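Local structure of endo-beta-1,4-glucanase (cellulase B) (Bacillus halodurans, 4V2X) at residues 136-150 / 183-196. The protein probably hydrolyses beta-1,4-linked glucans as a family 5 endoglucanase whose catalytic module is joined to an Ig-like module and a carbohydrate-binding module. Sequence-based numbering, arbitrary orientation.
Sequences VQWALEEDLYVMINL and FKDYPTKLMFESVN
K189 runs its side chain over one face of Y145, toward the turn that ends helix 126-141. CB lies 4.0 Å from CD2 of L140. CG comes 3.8 Å from CE2 of Y145. The chain then turns at CD (chi3 75°), which brings CE over the centre of the Y145 ring, 3.8 Å from its centroid and 9° off the normal, a CH-pi contact with a longer cation-pi component from NZ. NZ ends on D143: a salt bridge to OD1 at 2.6 Å, and a hydrogen bond to the backbone O from well above the carbonyl plane. A water weakly bound to NZ also donates to O of L140 and O of L144. D143, at positive phi, is the C-prime residue of the Schellman motif closing the helix. With an alanine in place of Y145, K189 would probably lose the surface under its CE and be freer to turn, and D64 would lose the hydroxyl bonded to it.

Strands 145-149 and 190-193 pair in parallel as the third and fourth strands of the (beta/alpha)8, or TIM, barrel of the catalytic module. V146 N reaches K189 O at 2.9 Å, and M191 N returns to V146 O with an N-H...O angle of 175°. On one face of the sheet I148 CD1 meets F183 CE2 at 3.6 Å; on the other, N149 ND2 donates to E193 OE1 (3.1 Å) from above the carboxylate plane. The strongest polar partner of N149, however, is V110. R107 forms a salt bridge with that same OE1, so a cation and an amide share one buried oxygen, which would probably help keep E193 negatively charged, while the K189 ammonium is shared between a carboxylate, a carbonyl and a ring face.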
ATOM      1  N   VAL A 136     -21.644  28.827  -0.260  1.00 14.15           N
ATOM      2  CA  VAL A 136     -22.121  27.531   0.219  1.00 14.74           C
ATOM      3  C   VAL A 136     -23.570  27.650   0.699  1.00 15.40           C
ATOM      4  O   VAL A 136     -24.416  26.836   0.320  1.00 15.43           O
ATOM      5  CB  VAL A 136     -21.220  26.959   1.339  1.00 14.32           C
ATOM      6  CG1 VAL A 136     -21.874  25.753   2.010  1.00 14.58           C
ATOM      7  CG2 VAL A 136     -19.855  26.576   0.776  1.00 14.80           C
ATOM      8  N   GLN A 137     -23.845  28.671   1.509  1.00 16.58           N
ATOM      9  CA  GLN A 137     -25.200  28.898   2.034  1.00 18.58           C
ATOM     10  C   GLN A 137     -26.219  29.146   0.931  1.00 18.30           C
ATOM     11  O   GLN A 137     -27.319  28.601   0.974  1.00 19.61           O
ATOM     12  CB  GLN A 137     -25.221  30.067   3.024  1.00 20.93           C
ATOM     13  CG  GLN A 137     -24.498  29.778   4.326  1.00 23.43           C
ATOM     14  CD  GLN A 137     -24.584  30.930   5.309  1.00 27.18           C
ATOM     15  OE1 GLN A 137     -25.538  31.701   5.296  1.00 31.71           O
ATOM     16  NE2 GLN A 137     -23.590  31.040   6.177  1.00 30.70           N
ATOM     17  N   TRP A 138     -25.864  29.974  -0.047  1.00 17.96           N
ATOM     18  CA  TRP A 138     -26.766  30.243  -1.169  1.00 17.69           C
ATOM     19  C   TRP A 138     -27.125  28.962  -1.916  1.00 17.72           C
ATOM     20  O   TRP A 138     -28.283  28.735  -2.263  1.00 16.97           O
ATOM     21  CB  TRP A 138     -26.145  31.225  -2.160  1.00 17.22           C
ATOM     22  CG  TRP A 138     -26.129  32.655  -1.717  1.00 18.78           C
ATOM     23  CD1 TRP A 138     -26.970  33.258  -0.817  1.00 19.89           C
ATOM     24  CD2 TRP A 138     -25.255  33.684  -2.194  1.00 18.89           C
ATOM     25  NE1 TRP A 138     -26.663  34.592  -0.699  1.00 20.19           N
ATOM     26  CE2 TRP A 138     -25.610  34.877  -1.529  1.00 19.26           C
ATOM     27  CE3 TRP A 138     -24.199  33.714  -3.114  1.00 18.14           C
ATOM     28  CZ2 TRP A 138     -24.948  36.084  -1.756  1.00 19.61           C
ATOM     29  CZ3 TRP A 138     -23.541  34.915  -3.336  1.00 18.59           C
ATOM     30  CH2 TRP A 138     -23.919  36.084  -2.655  1.00 18.88           C
ATOM     31  N   ALA A 139     -26.115  28.143  -2.183  1.00 16.51           N
ATOM     32  CA  ALA A 139     -26.328  26.865  -2.848  1.00 16.40           C
ATOM     33  C   ALA A 139     -27.242  25.954  -2.030  1.00 17.12           C
ATOM     34  O   ALA A 139     -28.168  25.344  -2.569  1.00 17.49           O
ATOM     35  CB  ALA A 139     -24.992  26.184  -3.093  1.00 16.18           C
ATOM     36  N   LEU A 140     -26.983  25.862  -0.729  1.00 17.58           N
ATOM     37  CA  LEU A 140     -27.816  25.031   0.144  1.00 19.03           C
ATOM     38  C   LEU A 140     -29.250  25.574   0.191  1.00 19.65           C
ATOM     39  O   LEU A 140     -30.206  24.799   0.193  1.00 20.20           O
ATOM     40  CB  LEU A 140     -27.225  24.921   1.552  1.00 19.58           C
ATOM     41  CG  LEU A 140     -25.908  24.150   1.707  1.00 19.67           C
ATOM     42  CD1 LEU A 140     -25.320  24.358   3.095  1.00 20.75           C
ATOM     43  CD2 LEU A 140     -26.101  22.667   1.427  1.00 20.43           C
ATOM     44  N   GLU A 141     -29.392  26.898   0.199  1.00 21.78           N
ATOM     45  CA  GLU A 141     -30.718  27.545   0.179  1.00 22.34           C
ATOM     46  C   GLU A 141     -31.482  27.212  -1.102  1.00 23.93           C
ATOM     47  O   GLU A 141     -32.711  27.092  -1.092  1.00 23.53           O
ATOM     48  CB  GLU A 141     -30.588  29.061   0.339  1.00 24.28           C
ATOM     49  CG  GLU A 141     -30.257  29.496   1.763  1.00 25.49           C
ATOM     50  CD  GLU A 141     -29.705  30.912   1.864  1.00 28.05           C
ATOM     51  OE1 GLU A 141     -29.845  31.706   0.909  1.00 28.85           O
ATOM     52  OE2 GLU A 141     -29.130  31.237   2.923  1.00 30.91           O
ATOM     53  N   GLU A 142     -30.746  27.044  -2.198  1.00 21.38           N
ATOM     54  CA  GLU A 142     -31.329  26.639  -3.470  1.00 22.37           C
ATOM     55  C   GLU A 142     -31.479  25.125  -3.576  1.00 20.22           C
ATOM     56  O   GLU A 142     -31.711  24.603  -4.659  1.00 21.86           O
ATOM     57  CB  GLU A 142     -30.487  27.179  -4.631  1.00 22.77           C
ATOM     58  CG  GLU A 142     -30.515  28.693  -4.760  1.00 24.97           C
ATOM     59  CD  GLU A 142     -31.883  29.217  -5.162  1.00 27.70           C
ATOM     60  OE1 GLU A 142     -32.504  28.615  -6.061  1.00 28.59           O
ATOM     61  OE2 GLU A 142     -32.337  30.225  -4.581  1.00 28.06           O
ATOM     62  N   ASP A 143     -31.339  24.426  -2.451  1.00 21.20           N
ATOM     63  CA  ASP A 143     -31.567  22.987  -2.369  1.00 23.37           C
ATOM     64  C   ASP A 143     -30.513  22.145  -3.088  1.00 22.23           C
ATOM     65  O   ASP A 143     -30.760  20.980  -3.414  1.00 22.03           O
ATOM     66  CB  ASP A 143     -32.961  22.629  -2.906  1.00 27.18           C
ATOM     67  CG  ASP A 143     -33.454  21.301  -2.387  1.00 32.55           C
ATOM     68  OD1 ASP A 143     -33.057  20.914  -1.266  1.00 34.06           O
ATOM     69  OD2 ASP A 143     -34.234  20.638  -3.105  1.00 39.18           O
ATOM     70  N   LEU A 144     -29.342  22.731  -3.327  1.00 19.98           N
ATOM     71  CA  LEU A 144     -28.254  22.018  -3.977  1.00 18.99           C
ATOM     72  C   LEU A 144     -27.406  21.275  -2.966  1.00 17.74           C
ATOM     73  O   LEU A 144     -27.276  21.692  -1.821  1.00 16.73           O
ATOM     74  CB  LEU A 144     -27.358  22.996  -4.739  1.00 18.62           C
ATOM     75  CG  LEU A 144     -28.044  23.865  -5.792  1.00 18.82           C
ATOM     76  CD1 LEU A 144     -27.069  24.893  -6.339  1.00 18.51           C
ATOM     77  CD2 LEU A 144     -28.609  23.007  -6.911  1.00 19.34           C
ATOM     78  N   TYR A 145     -26.828  20.164  -3.415  1.00 16.67           N
ATOM     79  CA  TYR A 145     -25.697  19.542  -2.730  1.00 15.16           C
ATOM     80  C   TYR A 145     -24.489  20.406  -3.050  1.00 15.21           C
ATOM     81  O   TYR A 145     -24.443  21.047  -4.104  1.00 14.60           O
ATOM     82  CB  TYR A 145     -25.459  18.111  -3.237  1.00 14.71           C
ATOM     83  CG  TYR A 145     -26.547  17.155  -2.835  1.00 15.83           C
ATOM     84  CD1 TYR A 145     -27.730  17.073  -3.563  1.00 16.48           C
ATOM     85  CD2 TYR A 145     -26.410  16.348  -1.713  1.00 16.59           C
ATOM     86  CE1 TYR A 145     -28.746  16.212  -3.185  1.00 17.47           C
ATOM     87  CE2 TYR A 145     -27.421  15.488  -1.325  1.00 17.61           C
ATOM     88  CZ  TYR A 145     -28.587  15.424  -2.062  1.00 18.19           C
ATOM     89  OH  TYR A 145     -29.593  14.561  -1.672  1.00 20.83           O
ATOM     90  N   VAL A 146     -23.517  20.417  -2.145  1.00 14.88           N
ATOM     91  CA  VAL A 146     -22.332  21.254  -2.280  1.00 15.12           C
ATOM     92  C   VAL A 146     -21.083  20.454  -1.936  1.00 15.26           C
ATOM     93  O   VAL A 146     -21.040  19.767  -0.919  1.00 15.54           O
ATOM     94  CB  VAL A 146     -22.399  22.473  -1.331  1.00 16.17           C
ATOM     95  CG1 VAL A 146     -21.166  23.353  -1.499  1.00 16.41           C
ATOM     96  CG2 VAL A 146     -23.672  23.270  -1.567  1.00 16.81           C
ATOM     97  N   MET A 147     -20.054  20.568  -2.772  1.00 15.21           N
ATOM     98  CA  MET A 147     -18.757  19.955  -2.487  1.00 14.54           C
ATOM     99  C   MET A 147     -17.711  21.046  -2.409  1.00 14.45           C
ATOM    100  O   MET A 147     -17.587  21.846  -3.332  1.00 14.86           O
ATOM    101  CB  MET A 147     -18.366  18.956  -3.586  1.00 14.08           C
ATOM    102  CG  MET A 147     -17.092  18.160  -3.309  1.00 14.40           C
ATOM    103  SD  MET A 147     -16.526  17.123  -4.683  1.00 15.07           S
ATOM    104  CE  MET A 147     -18.018  16.229  -5.109  1.00 15.57           C
ATOM    105  N   ILE A 148     -16.965  21.079  -1.307  1.00 14.28           N
ATOM    106  CA  ILE A 148     -15.811  21.958  -1.191  1.00 13.94           C
ATOM    107  C   ILE A 148     -14.567  21.098  -1.004  1.00 13.73           C
ATOM    108  O   ILE A 148     -14.654  19.931  -0.597  1.00 13.69           O
ATOM    109  CB  ILE A 148     -15.922  22.961  -0.020  1.00 15.57           C
ATOM    110  CG1 ILE A 148     -16.054  22.229   1.317  1.00 16.80           C
ATOM    111  CG2 ILE A 148     -17.086  23.921  -0.251  1.00 16.70           C
ATOM    112  CD1 ILE A 148     -15.952  23.150   2.516  1.00 18.34           C
ATOM    113  N   ASN A 149     -13.411  21.681  -1.287  1.00 12.91           N
ATOM    114  CA  ASN A 149     -12.160  20.938  -1.239  1.00 12.71           C
ATOM    115  C   ASN A 149     -10.952  21.812  -0.904  1.00 12.48           C
ATOM    116  O   ASN A 149     -11.107  22.975  -0.555  1.00 13.42           O
ATOM    117  CB  ASN A 149     -11.946  20.235  -2.585  1.00 12.24           C
ATOM    118  CG  ASN A 149     -11.621  21.199  -3.720  1.00 13.15           C
ATOM    119  OD1 ASN A 149     -11.347  22.380  -3.500  1.00 12.19           O
ATOM    120  ND2 ASN A 149     -11.635  20.682  -4.953  1.00 13.05           N
ATOM    121  N   LEU A 150      -9.760  21.227  -0.985  1.00 12.69           N
ATOM    122  CA  LEU A 150      -8.533  21.999  -1.191  1.00 12.46           C
ATOM    123  C   LEU A 150      -8.205  21.763  -2.645  1.00 12.26           C
ATOM    124  O   LEU A 150      -8.156  20.608  -3.078  1.00 12.14           O
ATOM    125  CB  LEU A 150      -7.368  21.516  -0.320  1.00 13.07           C
ATOM    126  CG  LEU A 150      -7.626  21.073   1.114  1.00 14.08           C
ATOM    127  CD1 LEU A 150      -6.312  20.653   1.756  1.00 14.37           C
ATOM    128  CD2 LEU A 150      -8.303  22.172   1.917  1.00 14.89           C
ATOM    129  N   PHE A 183     -17.496  24.177   9.457  1.00 21.00           N
ATOM    130  CA  PHE A 183     -18.689  23.670   8.781  1.00 20.10           C
ATOM    131  C   PHE A 183     -19.399  22.522   9.508  1.00 20.64           C
ATOM    132  O   PHE A 183     -20.350  21.954   8.972  1.00 21.38           O
ATOM    133  CB  PHE A 183     -18.325  23.239   7.349  1.00 19.26           C
ATOM    134  CG  PHE A 183     -18.042  24.388   6.425  1.00 18.69           C
ATOM    135  CD1 PHE A 183     -19.058  25.258   6.057  1.00 19.19           C
ATOM    136  CD2 PHE A 183     -16.763  24.601   5.915  1.00 19.43           C
ATOM    137  CE1 PHE A 183     -18.814  26.321   5.201  1.00 19.63           C
ATOM    138  CE2 PHE A 183     -16.514  25.657   5.052  1.00 19.28           C
ATOM    139  CZ  PHE A 183     -17.539  26.524   4.701  1.00 19.61           C
ATOM    140  N   LYS A 184     -18.975  22.192  10.728  1.00 21.23           N
ATOM    141  CA  LYS A 184     -19.440  20.964  11.384  1.00 22.10           C
ATOM    142  C   LYS A 184     -20.956  20.851  11.536  1.00 21.97           C
ATOM    143  O   LYS A 184     -21.498  19.747  11.450  1.00 21.80           O
ATOM    144  CB  LYS A 184     -18.764  20.765  12.748  1.00 23.38           C
ATOM    145  CG  LYS A 184     -19.141  21.771  13.827  1.00 25.41           C
ATOM    146  CD  LYS A 184     -18.264  21.578  15.055  1.00 28.11           C
ATOM    147  CE  LYS A 184     -18.365  22.763  16.003  1.00 31.06           C
ATOM    148  NZ  LYS A 184     -19.764  22.975  16.456  1.00 32.33           N
ATOM    149  N   ASP A 185     -21.637  21.976  11.744  1.00 22.00           N
ATOM    150  CA  ASP A 185     -23.091  21.960  11.956  1.00 22.87           C
ATOM    151  C   ASP A 185     -23.910  22.200  10.682  1.00 22.97           C
ATOM    152  O   ASP A 185     -25.136  22.263  10.738  1.00 22.64           O
ATOM    153  CB  ASP A 185     -23.476  22.980  13.035  1.00 23.83           C
ATOM    154  CG  ASP A 185     -22.936  22.608  14.402  1.00 25.08           C
ATOM    155  OD1 ASP A 185     -23.031  21.424  14.783  1.00 25.50           O
ATOM    156  OD2 ASP A 185     -22.410  23.498  15.093  1.00 28.97           O
ATOM    157  N   TYR A 186     -23.239  22.308   9.538  1.00 22.73           N
ATOM    158  CA  TYR A 186     -23.924  22.489   8.252  1.00 21.93           C
ATOM    159  C   TYR A 186     -24.645  21.211   7.835  1.00 20.76           C
ATOM    160  O   TYR A 186     -24.216  20.122   8.201  1.00 21.44           O
ATOM    161  CB  TYR A 186     -22.936  22.904   7.161  1.00 21.35           C
ATOM    162  CG  TYR A 186     -22.648  24.381   7.156  1.00 21.74           C
ATOM    163  CD1 TYR A 186     -22.156  25.022   8.291  1.00 22.78           C
ATOM    164  CD2 TYR A 186     -22.865  25.144   6.016  1.00 22.21           C
ATOM    165  CE1 TYR A 186     -21.904  26.382   8.291  1.00 23.97           C
ATOM    166  CE2 TYR A 186     -22.607  26.499   6.003  1.00 22.60           C
ATOM    167  CZ  TYR A 186     -22.125  27.111   7.140  1.00 24.04           C
ATOM    168  OH  TYR A 186     -21.885  28.459   7.127  1.00 26.67           O
ATOM    169  N   PRO A 187     -25.738  21.342   7.062  1.00 21.43           N
ATOM    170  CA  PRO A 187     -26.462  20.165   6.570  1.00 22.12           C
ATOM    171  C   PRO A 187     -25.532  19.191   5.858  1.00 21.59           C
ATOM    172  O   PRO A 187     -24.543  19.618   5.260  1.00 19.67           O
ATOM    173  CB  PRO A 187     -27.460  20.753   5.573  1.00 22.57           C
ATOM    174  CG  PRO A 187     -27.651  22.166   6.003  1.00 22.97           C
ATOM    175  CD  PRO A 187     -26.343  22.601   6.590  1.00 22.15           C
ATOM    176  N   THR A 188     -25.847  17.900   5.916  1.00 21.68           N
ATOM    177  CA  THR A 188     -24.982  16.885   5.299  1.00 22.20           C
ATOM    178  C   THR A 188     -25.011  16.912   3.767  1.00 20.36           C
ATOM    179  O   THR A 188     -24.266  16.170   3.130  1.00 20.01           O
ATOM    180  CB  THR A 188     -25.326  15.467   5.783  1.00 24.14           C
ATOM    181  OG1 THR A 188     -26.712  15.194   5.553  1.00 25.06           O
ATOM    182  CG2 THR A 188     -25.014  15.337   7.270  1.00 25.34           C
ATOM    183  N   LYS A 189     -25.857  17.763   3.187  1.00 20.00           N
ATOM    184  CA  LYS A 189     -25.812  18.036   1.743  1.00 20.27           C
ATOM    185  C   LYS A 189     -24.524  18.771   1.351  1.00 18.50           C
ATOM    186  O   LYS A 189     -24.173  18.819   0.165  1.00 17.62           O
ATOM    187  CB  LYS A 189     -27.042  18.825   1.300  1.00 21.82           C
ATOM    188  CG  LYS A 189     -28.322  18.013   1.436  1.00 24.74           C
ATOM    189  CD  LYS A 189     -29.543  18.771   0.962  1.00 28.23           C
ATOM    190  CE  LYS A 189     -29.606  18.841  -0.548  1.00 28.23           C
ATOM    191  NZ  LYS A 189     -30.921  19.383  -0.988  1.00 29.85           N
ATOM    192  N   LEU A 190     -23.844  19.352   2.338  1.00 17.46           N
ATOM    193  CA  LEU A 190     -22.461  19.822   2.169  1.00 16.70           C
ATOM    194  C   LEU A 190     -21.510  18.647   2.409  1.00 16.39           C
ATOM    195  O   LEU A 190     -21.533  18.030   3.483  1.00 16.89           O
ATOM    196  CB  LEU A 190     -22.134  20.959   3.146  1.00 16.54           C
ATOM    197  CG  LEU A 190     -20.681  21.455   3.183  1.00 15.82           C
ATOM    198  CD1 LEU A 190     -20.241  22.007   1.830  1.00 15.69           C
ATOM    199  CD2 LEU A 190     -20.510  22.502   4.275  1.00 16.65           C
ATOM    200  N   MET A 191     -20.705  18.323   1.401  1.00 15.87           N
ATOM    201  CA  MET A 191     -19.715  17.248   1.503  1.00 15.04           C
ATOM    202  C   MET A 191     -18.306  17.810   1.326  1.00 14.71           C
ATOM    203  O   MET A 191     -18.125  18.862   0.712  1.00 13.67           O
ATOM    204  CB  MET A 191     -19.993  16.154   0.465  1.00 15.55           C
ATOM    205  CG  MET A 191     -19.684  16.542  -0.974  1.00 15.52           C
ATOM    206  SD  MET A 191     -20.623  15.578  -2.175  1.00 15.45           S
ATOM    207  CE  MET A 191     -22.183  16.461  -2.113  1.00 16.04           C
ATOM    208  N   PHE A 192     -17.319  17.106   1.880  1.00 14.92           N
ATOM    209  CA  PHE A 192     -15.915  17.510   1.796  1.00 14.43           C
ATOM    210  C   PHE A 192     -15.126  16.578   0.887  1.00 13.62           C
ATOM    211  O   PHE A 192     -15.266  15.361   0.983  1.00 13.77           O
ATOM    212  CB  PHE A 192     -15.234  17.450   3.170  1.00 14.67           C
ATOM    213  CG  PHE A 192     -15.881  18.290   4.246  1.00 16.41           C
ATOM    214  CD1 PHE A 192     -16.662  19.395   3.953  1.00 17.47           C
ATOM    215  CD2 PHE A 192     -15.644  17.984   5.585  1.00 17.54           C
ATOM    216  CE1 PHE A 192     -17.224  20.157   4.970  1.00 18.06           C
ATOM    217  CE2 PHE A 192     -16.202  18.740   6.604  1.00 18.61           C
ATOM    218  CZ  PHE A 192     -16.996  19.827   6.297  1.00 18.42           C
ATOM    219  N   GLU A 193     -14.264  17.165   0.057  1.00 12.71           N
ATOM    220  CA  GLU A 193     -13.342  16.436  -0.824  1.00 12.55           C
ATOM    221  C   GLU A 193     -11.909  16.754  -0.397  1.00 12.27           C
ATOM    222  O   GLU A 193     -11.519  17.916  -0.325  1.00 12.87           O
ATOM    223  CB  GLU A 193     -13.580  16.868  -2.269  1.00 12.60           C
ATOM    224  CG  GLU A 193     -12.628  16.299  -3.311  1.00 13.60           C
ATOM    225  CD  GLU A 193     -12.775  16.981  -4.662  1.00 14.33           C
ATOM    226  OE1 GLU A 193     -13.317  18.106  -4.720  1.00 16.05           O
ATOM    227  OE2 GLU A 193     -12.346  16.395  -5.671  1.00 16.08           O
ATOM    228  N   SER A 194     -11.120  15.715  -0.131  1.00 12.05           N
ATOM    229  CA  SER A 194      -9.831  15.856   0.552  1.00 12.51           C
ATOM    230  C   SER A 194      -8.825  16.759  -0.163  1.00 12.45           C
ATOM    231  O   SER A 194      -8.215  17.630   0.463  1.00 13.11           O
ATOM    232  CB  SER A 194      -9.206  14.475   0.747  1.00 12.79           C
ATOM    233  OG  SER A 194      -9.024  13.821  -0.493  1.00 12.42           O
ATOM    234  N   VAL A 195      -8.641  16.538  -1.465  1.00 12.57           N
ATOM    235  CA  VAL A 195      -7.665  17.290  -2.253  1.00 12.26           C
ATOM    236  C   VAL A 195      -7.952  17.087  -3.736  1.00 11.88           C
ATOM    237  O   VAL A 195      -8.276  15.977  -4.160  1.00 12.78           O
ATOM    238  CB  VAL A 195      -6.209  16.867  -1.928  1.00 13.25           C
ATOM    239  CG1 VAL A 195      -6.008  15.368  -2.086  1.00 13.28           C
ATOM    240  CG2 VAL A 195      -5.206  17.620  -2.805  1.00 14.05           C
ATOM    241  N   ASN A 196      -7.834  18.153  -4.518  1.00 11.04           N
ATOM    242  CA  ASN A 196      -8.025  18.055  -5.967  1.00 10.76           C
ATOM    243  C   ASN A 196      -6.825  17.438  -6.689  1.00 10.66           C
ATOM    244  O   ASN A 196      -5.696  17.858  -6.476  1.00 11.47           O
ATOM    245  CB  ASN A 196      -8.259  19.440  -6.552  1.00 10.94           C
ATOM    246  CG  ASN A 196      -8.638  19.390  -8.014  1.00 10.63           C
ATOM    247  OD1 ASN A 196      -9.645  18.792  -8.367  1.00 10.61           O
ATOM    248  ND2 ASN A 196      -7.846  20.023  -8.866  1.00 10.65           N
TER
HETATM  249  O   HOH W   1     -29.490  21.904   0.133  1.00 27.57           O